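Long-range contacts in cystalysin (Treponema denticola, PDB 1C7O), which is a two-subunit enzyme of the aminotransferase class I and II family, with the fold of pyridoxal-phosphate-dependent enzymes: residues A[37-42]-A[236-241]; A[205-210]-A[232-237]; A[337-342]-A[363-368]. All blocks are in the same frame, centred on the assembly; numbering follows the deposited sequence.

Interaction 1: A[37-42]-A[236-241]; sequences SVADME and PSKTFN. With PPG ((2E,3E)-4-(2-aminoethoxy)-2-[({3-hydroxy-2-methyl-5-[(phosphonooxy)methyl]pyridin-4-yl}methyl)imino]but-3-enoic acid), chain I.
The two backbones come closest at M41 and N241, whose CA atoms are 5.6 Å apart where the irregular loop 37-42 passes the end of the short helix 237-240. N241 has left the helix with a positive phi of 60° in a Schellman motif, and its CG stands anti to the backbone N (chi1 -165°), which carries the carboxamide across to the loop. There it grips both polar backbone atoms of M41. M41 N donates to N241 OD1 over 2.8 Å, arriving from above the carbonyl plane and well out of it, while N241 ND2 returns a weak bond to M41 O at 3.3 Å. M41 CB rests against the same amide, 3.3 Å from N241 CG. Beyond it the methionine chain runs extended past the asparagine in the opposite direction, until M41 CE lies 3.3 Å from K238 O.

Nearer the ligand, A39 O lies 3.2 Å from K238 CE, alongside the bent lysine chain. A39 N, at the centre of an inverse gamma turn, donates to PPG O2B at 2.8 Å, and K238 NZ stands 2.9 Å from PPG C4A. K238 NZ and Y64 OH of the second subunit are joined by a weak hydrogen bond, and D40 is held by salt bridges to R11 and K18. The chemistry implies a loop clamped at M41 by the N241 amide, while the N-H of A39, two residues earlier, binds the PPG carboxylate; the position of K238 is consistent with the cofactor-binding lysine of this family.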
loop_
_atom_site.group_PDB
_atom_site.type_symbol
_atom_site.label_atom_id
_atom_site.label_comp_id
_atom_site.label_asym_id
_atom_site.label_seq_id
_atom_site.Cartn_x
_atom_site.Cartn_y
_atom_site.Cartn_z
ATOM N N SER A 37 17.293 -12.785 -10.496
ATOM C CA SER A 37 16.109 -13.476 -9.986
ATOM C C SER A 37 14.829 -12.633 -10.058
ATOM O O SER A 37 14.175 -12.571 -11.099
ATOM C CB SER A 37 16.357 -13.903 -8.540
ATOM O OG SER A 37 16.726 -12.794 -7.739
ATOM N N VAL A 38 14.485 -11.995 -8.944
ATOM C CA VAL A 38 13.299 -11.146 -8.828
ATOM C C VAL A 38 12.934 -10.363 -10.088
ATOM O O VAL A 38 13.796 -9.822 -10.770
ATOM C CB VAL A 38 13.468 -10.149 -7.662
ATOM C CG1 VAL A 38 12.240 -9.248 -7.549
ATOM C CG2 VAL A 38 13.678 -10.916 -6.359
ATOM N N ALA A 39 11.641 -10.288 -10.384
ATOM C CA ALA A 39 11.178 -9.578 -11.573
ATOM C C ALA A 39 11.060 -8.046 -11.534
ATOM O O ALA A 39 9.950 -7.504 -11.607
ATOM C CB ALA A 39 9.851 -10.166 -12.047
ATOM N N ASP A 40 12.187 -7.355 -11.385
ATOM C CA ASP A 40 12.207 -5.894 -11.467
ATOM C C ASP A 40 13.419 -5.657 -12.365
ATOM O O ASP A 40 14.268 -6.544 -12.493
ATOM C CB ASP A 40 12.298 -5.195 -10.082
ATOM C CG ASP A 40 13.632 -5.394 -9.368
ATOM O OD1 ASP A 40 13.755 -4.872 -8.232
ATOM O OD2 ASP A 40 14.541 -6.050 -9.914
ATOM N N MET A 41 13.497 -4.502 -13.015
ATOM C CA MET A 41 14.590 -4.249 -13.955
ATOM C C MET A 41 15.912 -3.709 -13.420
ATOM O O MET A 41 15.956 -2.994 -12.413
ATOM C CB MET A 41 14.114 -3.315 -15.066
ATOM C CG MET A 41 12.897 -3.796 -15.824
ATOM S SD MET A 41 12.593 -2.736 -17.239
ATOM C CE MET A 41 11.059 -3.444 -17.875
ATOM N N GLU A 42 16.990 -4.062 -14.119
ATOM C CA GLU A 42 18.323 -3.601 -13.762
ATOM C C GLU A 42 18.681 -2.477 -14.726
ATOM O O GLU A 42 19.838 -2.309 -15.120
ATOM C CB GLU A 42 19.354 -4.739 -13.849
ATOM C CG GLU A 42 19.313 -5.741 -12.677
ATOM C CD GLU A 42 19.323 -5.068 -11.301
ATOM O OE1 GLU A 42 20.227 -4.254 -11.019
ATOM O OE2 GLU A 42 18.418 -5.363 -10.494
ATOM N N PRO A 236 1.273 -0.837 -14.192
ATOM C CA PRO A 236 2.340 -0.283 -15.028
ATOM C C PRO A 236 3.706 -0.703 -14.458
ATOM O O PRO A 236 4.748 -0.488 -15.065
ATOM C CB PRO A 236 2.104 1.217 -14.909
ATOM C CG PRO A 236 1.715 1.349 -13.460
ATOM C CD PRO A 236 0.758 0.183 -13.254
ATOM N N SER A 237 3.667 -1.310 -13.281
ATOM C CA SER A 237 4.854 -1.746 -12.567
ATOM C C SER A 237 5.921 -2.497 -13.373
ATOM O O SER A 237 7.064 -2.045 -13.446
ATOM C CB SER A 237 4.429 -2.569 -11.346
ATOM O OG SER A 237 3.486 -3.556 -11.716
ATOM N N LYS A 238 5.567 -3.640 -13.963
ATOM C CA LYS A 238 6.541 -4.403 -14.730
ATOM C C LYS A 238 6.953 -3.693 -16.010
ATOM O O LYS A 238 8.132 -3.677 -16.368
ATOM C CB LYS A 238 5.997 -5.797 -15.067
ATOM C CG LYS A 238 5.954 -6.770 -13.891
ATOM C CD LYS A 238 6.765 -6.242 -12.697
ATOM C CE LYS A 238 6.804 -7.225 -11.557
ATOM N NZ LYS A 238 5.423 -7.569 -11.164
ATOM N N THR A 239 5.973 -3.102 -16.687
ATOM C CA THR A 239 6.203 -2.384 -17.937
ATOM C C THR A 239 7.297 -1.333 -17.837
ATOM O O THR A 239 8.240 -1.342 -18.631
ATOM C CB THR A 239 4.924 -1.652 -18.426
ATOM O OG1 THR A 239 3.826 -2.571 -18.494
ATOM C CG2 THR A 239 5.158 -1.045 -19.803
ATOM N N PHE A 240 7.175 -0.432 -16.860
ATOM C CA PHE A 240 8.142 0.650 -16.718
ATOM C C PHE A 240 9.099 0.595 -15.521
ATOM O O PHE A 240 9.714 1.603 -15.162
ATOM C CB PHE A 240 7.402 1.987 -16.736
ATOM C CG PHE A 240 6.508 2.167 -17.937
ATOM C CD1 PHE A 240 5.153 1.864 -17.868
ATOM C CD2 PHE A 240 7.030 2.608 -19.152
ATOM C CE1 PHE A 240 4.333 1.992 -18.982
ATOM C CE2 PHE A 240 6.211 2.739 -20.283
ATOM C CZ PHE A 240 4.861 2.428 -20.195
ATOM N N ASN A 241 9.233 -0.588 -14.922
ATOM C CA ASN A 241 10.123 -0.811 -13.783
ATOM C C ASN A 241 9.788 0.060 -12.575
ATOM O O ASN A 241 10.672 0.706 -12.006
ATOM C CB ASN A 241 11.590 -0.580 -14.202
ATOM C CG ASN A 241 12.588 -1.137 -13.187
ATOM O OD1 ASN A 241 12.291 -2.090 -12.474
ATOM N ND2 ASN A 241 13.787 -0.554 -13.140
HETATM N N1 PPG I . 1.743 -11.319 -10.935
HETATM C C2 PPG I . 2.672 -11.986 -11.722
HETATM C C2A PPG I . 2.109 -13.001 -12.661
HETATM C C3 PPG I . 4.081 -11.598 -11.574
HETATM O O3 PPG I . 4.924 -12.331 -12.387
HETATM C C4 PPG I . 4.454 -10.590 -10.671
HETATM C C4A PPG I . 5.949 -10.363 -10.424
HETATM C C5 PPG I . 3.349 -9.937 -9.862
HETATM C C6 PPG I . 2.033 -10.348 -10.046
HETATM C C5A PPG I . 3.662 -8.854 -8.755
HETATM O OP4 PPG I . 2.740 -7.749 -8.816
HETATM P P PPG I . 2.723 -6.644 -7.636
HETATM O OP1 PPG I . 2.258 -7.360 -6.424
HETATM O OP2 PPG I . 1.760 -5.535 -8.095
HETATM O OP3 PPG I . 4.102 -6.107 -7.556
HETATM N N4A PPG I . 6.469 -11.284 -9.440
HETATM C CAI PPG I . 7.918 -11.277 -9.170
HETATM C CBC PPG I . 8.761 -12.368 -9.763
HETATM O O2B PPG I . 10.135 -12.450 -9.513
HETATM O O3B PPG I . 8.202 -13.255 -10.539
HETATM C CBI PPG I . 8.509 -10.202 -8.421
HETATM C CGI PPG I . 8.948 -10.400 -7.084
HETATM O OET PPG I . 8.029 -10.706 -5.997
HETATM C CEI PPG I . 8.829 -10.561 -4.733
HETATM C CFI PPG I . 9.275 -9.092 -4.560
HETATM N NI PPG I . 10.103 -8.899 -3.412
#

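Interaction 2: A[205-210]-A[232-237]; sequences IHFDLI and TFTAPS. With PPG ((2E,3E)-4-(2-aminoethoxy)-2-[({3-hydroxy-2-methyl-5-[(phosphonooxy)methyl]pyridin-4-yl}methyl)imino]but-3-enoic acid), chain I.
The cofactor pocket of the aminotransferase fold is bordered here by I205, which lies between PPG and the chain running out of strand 230-234 through A235 to S237. Its CG1 lies anti to the backbone N (chi1 -171°), and this sends the two branches to different neighbours. I205 CD1 reaches the second segment, 3.9 Å from A235 CB and 3.3 Å from S237 OG, and also comes within 3.4 Å of the ester oxygen OP4 of PPG. CG2 lies over the pyridine ring, with I205 CG2 to PPG N1 measuring 3.6 Å. One isoleucine thus packs against the ring and the phosphate arm of the ligand and against the protein wall behind them.

The backbone evidence points to a strand pairing that stops just before this contact. F233 is hydrogen-bonded through its backbone to S202, of the neighbouring strand 199-203, and to E204 just after it, but I205 N and F233 O, at 3.5 Å, meet at a poor angle and do not bond; I205 N is instead taken by D203 OD2. From H206 to L209 the chain makes a type I turn, closed by L209 N to H206 O at 3.0 Å.

Within that turn F207 points back at the strand. Its CE1 meets T234 CG2 obliquely at 4.1 Å, a loose apolar touch, while H83 stacks on the phenylalanine ring. The hydroxyl of T234 is bonded to N249 O of the strand beyond, tying this residue into the sheet. Neighbouring parallel strands 199-203 and 230-234 therefore end in loops that converge on PPG, an arrangement typical of the large domain of fold type I pyridoxal-phosphate enzymes, where the cofactor lies at the strand ends.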
loop_
_atom_site.group_PDB
_atom_site.type_symbol
_atom_site.label_atom_id
_atom_site.label_comp_id
_atom_site.label_asym_id
_atom_site.label_seq_id
_atom_site.Cartn_x
_atom_site.Cartn_y
_atom_site.Cartn_z
ATOM N N ILE A 205 -0.461 -8.590 -15.688
ATOM C CA ILE A 205 0.519 -7.563 -15.343
ATOM C C ILE A 205 1.713 -7.511 -16.310
ATOM O O ILE A 205 2.380 -6.475 -16.454
ATOM C CB ILE A 205 1.026 -7.768 -13.885
ATOM C CG1 ILE A 205 1.876 -6.571 -13.453
ATOM C CG2 ILE A 205 1.809 -9.074 -13.779
ATOM C CD1 ILE A 205 2.178 -6.545 -11.981
ATOM N N HIS A 206 1.965 -8.627 -16.984
ATOM C CA HIS A 206 3.064 -8.718 -17.936
ATOM C C HIS A 206 2.657 -8.463 -19.374
ATOM O O HIS A 206 3.496 -8.558 -20.273
ATOM C CB HIS A 206 3.693 -10.107 -17.867
ATOM C CG HIS A 206 4.645 -10.282 -16.735
ATOM N ND1 HIS A 206 4.505 -11.274 -15.791
ATOM C CD2 HIS A 206 5.765 -9.598 -16.400
ATOM C CE1 HIS A 206 5.497 -11.196 -14.923
ATOM N NE2 HIS A 206 6.275 -10.183 -15.273
ATOM N N PHE A 207 1.389 -8.121 -19.593
ATOM C CA PHE A 207 0.897 -7.931 -20.950
ATOM C C PHE A 207 1.539 -6.859 -21.835
ATOM O O PHE A 207 1.216 -6.773 -23.017
ATOM C CB PHE A 207 -0.642 -7.797 -20.944
ATOM C CG PHE A 207 -1.173 -6.446 -20.518
ATOM C CD1 PHE A 207 -2.550 -6.237 -20.465
ATOM C CD2 PHE A 207 -0.333 -5.375 -20.234
ATOM C CE1 PHE A 207 -3.078 -4.986 -20.144
ATOM C CE2 PHE A 207 -0.853 -4.122 -19.915
ATOM C CZ PHE A 207 -2.225 -3.928 -19.872
ATOM N N ASP A 208 2.448 -6.059 -21.282
ATOM C CA ASP A 208 3.117 -5.019 -22.074
ATOM C C ASP A 208 4.508 -5.466 -22.522
ATOM O O ASP A 208 5.126 -4.834 -23.375
ATOM C CB ASP A 208 3.256 -3.712 -21.277
ATOM C CG ASP A 208 1.947 -2.943 -21.155
ATOM O OD1 ASP A 208 1.314 -2.654 -22.189
ATOM O OD2 ASP A 208 1.558 -2.607 -20.017
ATOM N N LEU A 209 4.996 -6.557 -21.938
ATOM C CA LEU A 209 6.319 -7.082 -22.266
ATOM C C LEU A 209 6.194 -8.309 -23.174
ATOM O O LEU A 209 6.487 -9.440 -22.775
ATOM C CB LEU A 209 7.061 -7.430 -20.976
ATOM C CG LEU A 209 7.092 -6.246 -20.001
ATOM C CD1 LEU A 209 7.449 -6.716 -18.610
ATOM C CD2 LEU A 209 8.088 -5.199 -20.506
ATOM N N ILE A 210 5.757 -8.052 -24.404
ATOM C CA ILE A 210 5.557 -9.078 -25.416
ATOM C C ILE A 210 6.756 -9.083 -26.362
ATOM O O ILE A 210 7.152 -8.035 -26.885
ATOM C CB ILE A 210 4.276 -8.791 -26.238
ATOM C CG1 ILE A 210 3.086 -8.562 -25.301
ATOM C CG2 ILE A 210 3.998 -9.941 -27.190
ATOM C CD1 ILE A 210 2.770 -9.725 -24.371
ATOM N N THR A 232 -9.747 -8.456 -14.228
ATOM C CA THR A 232 -8.449 -8.416 -14.897
ATOM C C THR A 232 -7.440 -7.589 -14.101
ATOM O O THR A 232 -7.646 -6.398 -13.885
ATOM C CB THR A 232 -8.570 -7.812 -16.309
ATOM O OG1 THR A 232 -9.499 -8.582 -17.082
ATOM C CG2 THR A 232 -7.219 -7.808 -17.004
ATOM N N PHE A 233 -6.349 -8.212 -13.672
ATOM C CA PHE A 233 -5.331 -7.499 -12.913
ATOM C C PHE A 233 -4.278 -6.862 -13.820
ATOM O O PHE A 233 -3.549 -7.566 -14.536
ATOM C CB PHE A 233 -4.633 -8.450 -11.939
ATOM C CG PHE A 233 -5.569 -9.224 -11.056
ATOM C CD1 PHE A 233 -5.858 -10.554 -11.327
ATOM C CD2 PHE A 233 -6.139 -8.631 -9.933
ATOM C CE1 PHE A 233 -6.694 -11.289 -10.499
ATOM C CE2 PHE A 233 -6.981 -9.359 -9.092
ATOM C CZ PHE A 233 -7.257 -10.693 -9.379
ATOM N N THR A 234 -4.191 -5.537 -13.809
ATOM C CA THR A 234 -3.184 -4.880 -14.625
ATOM C C THR A 234 -2.405 -3.885 -13.784
ATOM O O THR A 234 -2.858 -3.486 -12.714
ATOM C CB THR A 234 -3.794 -4.127 -15.801
ATOM O OG1 THR A 234 -4.388 -2.911 -15.333
ATOM C CG2 THR A 234 -4.834 -4.986 -16.486
ATOM N N ALA A 235 -1.234 -3.490 -14.277
ATOM C CA ALA A 235 -0.387 -2.531 -13.584
ATOM C C ALA A 235 0.710 -2.011 -14.507
ATOM O O ALA A 235 1.046 -2.641 -15.509
ATOM C CB ALA A 235 0.236 -3.187 -12.360
ATOM N N PRO A 236 1.273 -0.837 -14.192
ATOM C CA PRO A 236 2.340 -0.283 -15.028
ATOM C C PRO A 236 3.706 -0.703 -14.458
ATOM O O PRO A 236 4.748 -0.488 -15.065
ATOM C CB PRO A 236 2.104 1.217 -14.909
ATOM C CG PRO A 236 1.715 1.349 -13.460
ATOM C CD PRO A 236 0.758 0.183 -13.254
ATOM N N SER A 237 3.667 -1.310 -13.281
ATOM C CA SER A 237 4.854 -1.746 -12.567
ATOM C C SER A 237 5.921 -2.497 -13.373
ATOM O O SER A 237 7.064 -2.045 -13.446
ATOM C CB SER A 237 4.429 -2.569 -11.346
ATOM O OG SER A 237 3.486 -3.556 -11.716
HETATM N N1 PPG I . 1.743 -11.319 -10.935
HETATM C C2 PPG I . 2.672 -11.986 -11.722
HETATM C C2A PPG I . 2.109 -13.001 -12.661
HETATM C C3 PPG I . 4.081 -11.598 -11.574
HETATM O O3 PPG I . 4.924 -12.331 -12.387
HETATM C C4 PPG I . 4.454 -10.590 -10.671
HETATM C C4A PPG I . 5.949 -10.363 -10.424
HETATM C C5 PPG I . 3.349 -9.937 -9.862
HETATM C C6 PPG I . 2.033 -10.348 -10.046
HETATM C C5A PPG I . 3.662 -8.854 -8.755
HETATM O OP4 PPG I . 2.740 -7.749 -8.816
HETATM P P PPG I . 2.723 -6.644 -7.636
HETATM O OP1 PPG I . 2.258 -7.360 -6.424
HETATM O OP2 PPG I . 1.760 -5.535 -8.095
HETATM O OP3 PPG I . 4.102 -6.107 -7.556
HETATM N N4A PPG I . 6.469 -11.284 -9.440
HETATM C CAI PPG I . 7.918 -11.277 -9.170
HETATM C CBC PPG I . 8.761 -12.368 -9.763
HETATM O O2B PPG I . 10.135 -12.450 -9.513
HETATM O O3B PPG I . 8.202 -13.255 -10.539
HETATM C CBI PPG I . 8.509 -10.202 -8.421
HETATM C CGI PPG I . 8.948 -10.400 -7.084
HETATM O OET PPG I . 8.029 -10.706 -5.997
HETATM C CEI PPG I . 8.829 -10.561 -4.733
HETATM C CFI PPG I . 9.275 -9.092 -4.560
HETATM N NI PPG I . 10.103 -8.899 -3.412
#

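Interaction 3: A[337-342]-A[363-368]; sequences MDHKAM and GGIGFE
H339 and M342 are the two residues of 337-342 whose side chains touch 363-368, and D338 caps the helix that presents them. At the N-cap position, D338 OD1 accepts A341 N at 3.2 Å; the donor comes from above the carboxylate plane, 58° out of it. D338 O also takes M342 N, so the first turn is held by both side chain and backbone.

H339 comes next, its CG between the backbone N and the carbonyl carbon (chi1 61°), and its imidazole turned to I365. The contact is a CH-pi interaction: I365 CG1 lies 4.2 Å from the ring centroid and only 14° off the ring normal. I365 CG2 approaches H339 ND1 at 3.9 Å, so the isoleucine spreads over one face, while CG of K340 lies over the opposite face. The imidazole is thereby sandwiched, and Y358 meets it with inclined planes.

One turn on, M342 stretches its chain out through SD, then bends at chi3, which brings CE against the far segment. There M342 CE is 3.6 Å from G366 C and 3.1 Å from E368 OE1. G366 sits at the third position of the type II turn from G364 to F367, closed by F367 N to G364 O at 2.7 Å. E368, arriving from the opposite direction, has its OE1 close to E356 OE2, a like-charge pairing that may favour protonation of one of the two carboxylates.

The contact joins the capped start of helix 339-350 to the turn entering strand 367-371, the middle strand of a three-stranded antiparallel sheet, as in the small alpha/beta domain of fold type I enzymes.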
loop_
_atom_site.group_PDB
_atom_site.type_symbol
_atom_site.label_atom_id
_atom_site.label_comp_id
_atom_site.label_asym_id
_atom_site.label_seq_id
_atom_site.Cartn_x
_atom_site.Cartn_y
_atom_site.Cartn_z
ATOM N N MET A 337 20.885 -32.923 -11.642
ATOM C CA MET A 337 21.107 -32.431 -10.282
ATOM C C MET A 337 19.754 -32.161 -9.636
ATOM O O MET A 337 18.873 -31.580 -10.273
ATOM C CB MET A 337 21.908 -31.126 -10.288
ATOM C CG MET A 337 23.394 -31.273 -10.543
ATOM S SD MET A 337 24.243 -29.710 -10.252
ATOM C CE MET A 337 24.327 -29.698 -8.466
ATOM N N ASP A 338 19.578 -32.580 -8.386
ATOM C CA ASP A 338 18.310 -32.336 -7.701
ATOM C C ASP A 338 18.250 -30.843 -7.397
ATOM O O ASP A 338 19.217 -30.266 -6.904
ATOM C CB ASP A 338 18.226 -33.151 -6.415
ATOM C CG ASP A 338 19.263 -32.743 -5.404
ATOM O OD1 ASP A 338 18.905 -32.025 -4.440
ATOM O OD2 ASP A 338 20.437 -33.136 -5.585
ATOM N N HIS A 339 17.112 -30.225 -7.703
ATOM C CA HIS A 339 16.932 -28.787 -7.521
ATOM C C HIS A 339 17.635 -28.140 -6.329
ATOM O O HIS A 339 18.162 -27.034 -6.451
ATOM C CB HIS A 339 15.437 -28.442 -7.495
ATOM C CG HIS A 339 14.680 -29.100 -6.386
ATOM N ND1 HIS A 339 14.505 -30.464 -6.312
ATOM C CD2 HIS A 339 14.043 -28.577 -5.311
ATOM C CE1 HIS A 339 13.788 -30.755 -5.239
ATOM N NE2 HIS A 339 13.496 -29.628 -4.616
ATOM N N LYS A 340 17.662 -28.816 -5.187
ATOM C CA LYS A 340 18.310 -28.252 -4.004
ATOM C C LYS A 340 19.823 -28.134 -4.159
ATOM O O LYS A 340 20.409 -27.109 -3.813
ATOM C CB LYS A 340 17.982 -29.089 -2.766
ATOM C CG LYS A 340 16.498 -29.161 -2.438
ATOM C CD LYS A 340 15.855 -27.775 -2.398
ATOM C CE LYS A 340 16.535 -26.862 -1.388
ATOM N NZ LYS A 340 15.901 -25.512 -1.335
ATOM N N ALA A 341 20.452 -29.186 -4.674
ATOM C CA ALA A 341 21.895 -29.192 -4.883
ATOM C C ALA A 341 22.249 -28.326 -6.088
ATOM O O ALA A 341 23.348 -27.782 -6.166
ATOM C CB ALA A 341 22.388 -30.615 -5.101
ATOM N N MET A 342 21.319 -28.209 -7.033
ATOM C CA MET A 342 21.550 -27.393 -8.215
ATOM C C MET A 342 21.527 -25.926 -7.801
ATOM O O MET A 342 22.352 -25.130 -8.244
ATOM C CB MET A 342 20.479 -27.655 -9.275
ATOM C CG MET A 342 20.655 -26.817 -10.529
ATOM S SD MET A 342 19.685 -27.396 -11.935
ATOM C CE MET A 342 18.039 -26.697 -11.568
ATOM N N GLY A 363 6.607 -29.020 -11.504
ATOM C CA GLY A 363 6.878 -28.992 -12.925
ATOM C C GLY A 363 8.049 -28.095 -13.259
ATOM O O GLY A 363 8.517 -28.084 -14.396
ATOM N N GLY A 364 8.524 -27.346 -12.268
ATOM C CA GLY A 364 9.643 -26.439 -12.472
ATOM C C GLY A 364 10.985 -27.038 -12.096
ATOM O O GLY A 364 12.027 -26.624 -12.609
ATOM N N ILE A 365 10.952 -28.010 -11.189
ATOM C CA ILE A 365 12.146 -28.718 -10.733
ATOM C C ILE A 365 13.044 -29.090 -11.920
ATOM O O ILE A 365 12.646 -29.861 -12.807
ATOM C CB ILE A 365 11.746 -30.002 -9.972
ATOM C CG1 ILE A 365 11.166 -29.621 -8.611
ATOM C CG2 ILE A 365 12.930 -30.942 -9.853
ATOM C CD1 ILE A 365 10.631 -30.788 -7.835
ATOM N N GLY A 366 14.253 -28.529 -11.922
ATOM C CA GLY A 366 15.203 -28.780 -12.988
ATOM C C GLY A 366 15.356 -27.564 -13.876
ATOM O O GLY A 366 16.270 -27.497 -14.698
ATOM N N PHE A 367 14.457 -26.598 -13.715
ATOM C CA PHE A 367 14.504 -25.378 -14.517
ATOM C C PHE A 367 15.033 -24.208 -13.704
ATOM O O PHE A 367 15.136 -24.287 -12.478
ATOM C CB PHE A 367 13.114 -25.006 -15.053
ATOM C CG PHE A 367 12.518 -26.034 -15.973
ATOM C CD1 PHE A 367 11.977 -27.212 -15.464
ATOM C CD2 PHE A 367 12.520 -25.834 -17.352
ATOM C CE1 PHE A 367 11.451 -28.176 -16.311
ATOM C CE2 PHE A 367 11.995 -26.793 -18.212
ATOM C CZ PHE A 367 11.460 -27.968 -17.687
ATOM N N GLU A 368 15.354 -23.125 -14.409
ATOM C CA GLU A 368 15.852 -21.897 -13.799
ATOM C C GLU A 368 15.223 -20.735 -14.567
ATOM O O GLU A 368 15.079 -20.805 -15.790
ATOM C CB GLU A 368 17.377 -21.804 -13.925
ATOM C CG GLU A 368 18.161 -22.924 -13.272
ATOM C CD GLU A 368 18.114 -22.880 -11.760
ATOM O OE1 GLU A 368 18.791 -23.716 -11.124
ATOM O OE2 GLU A 368 17.402 -22.016 -11.202
#

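From the N terminus, interaction 1 joins the loop before helix 47-59 to helix 237-240, closing a long loop that takes in most of the large sheet. Interaction 2 closes a much shorter loop within it, from the end of strand 199-203 to that of strand 230-234. The two share P236 and S237, both touch PPG, and are linked directly where T239 OG1 meets D208 OD2, a probable hydrogen bond of 2.7 Å. Interaction 3 follows later in the chain, neither nesting nor crossing with them: it ties helix 339-350 to the three-stranded sheet, with its centre about 24 Å from that of interaction 1.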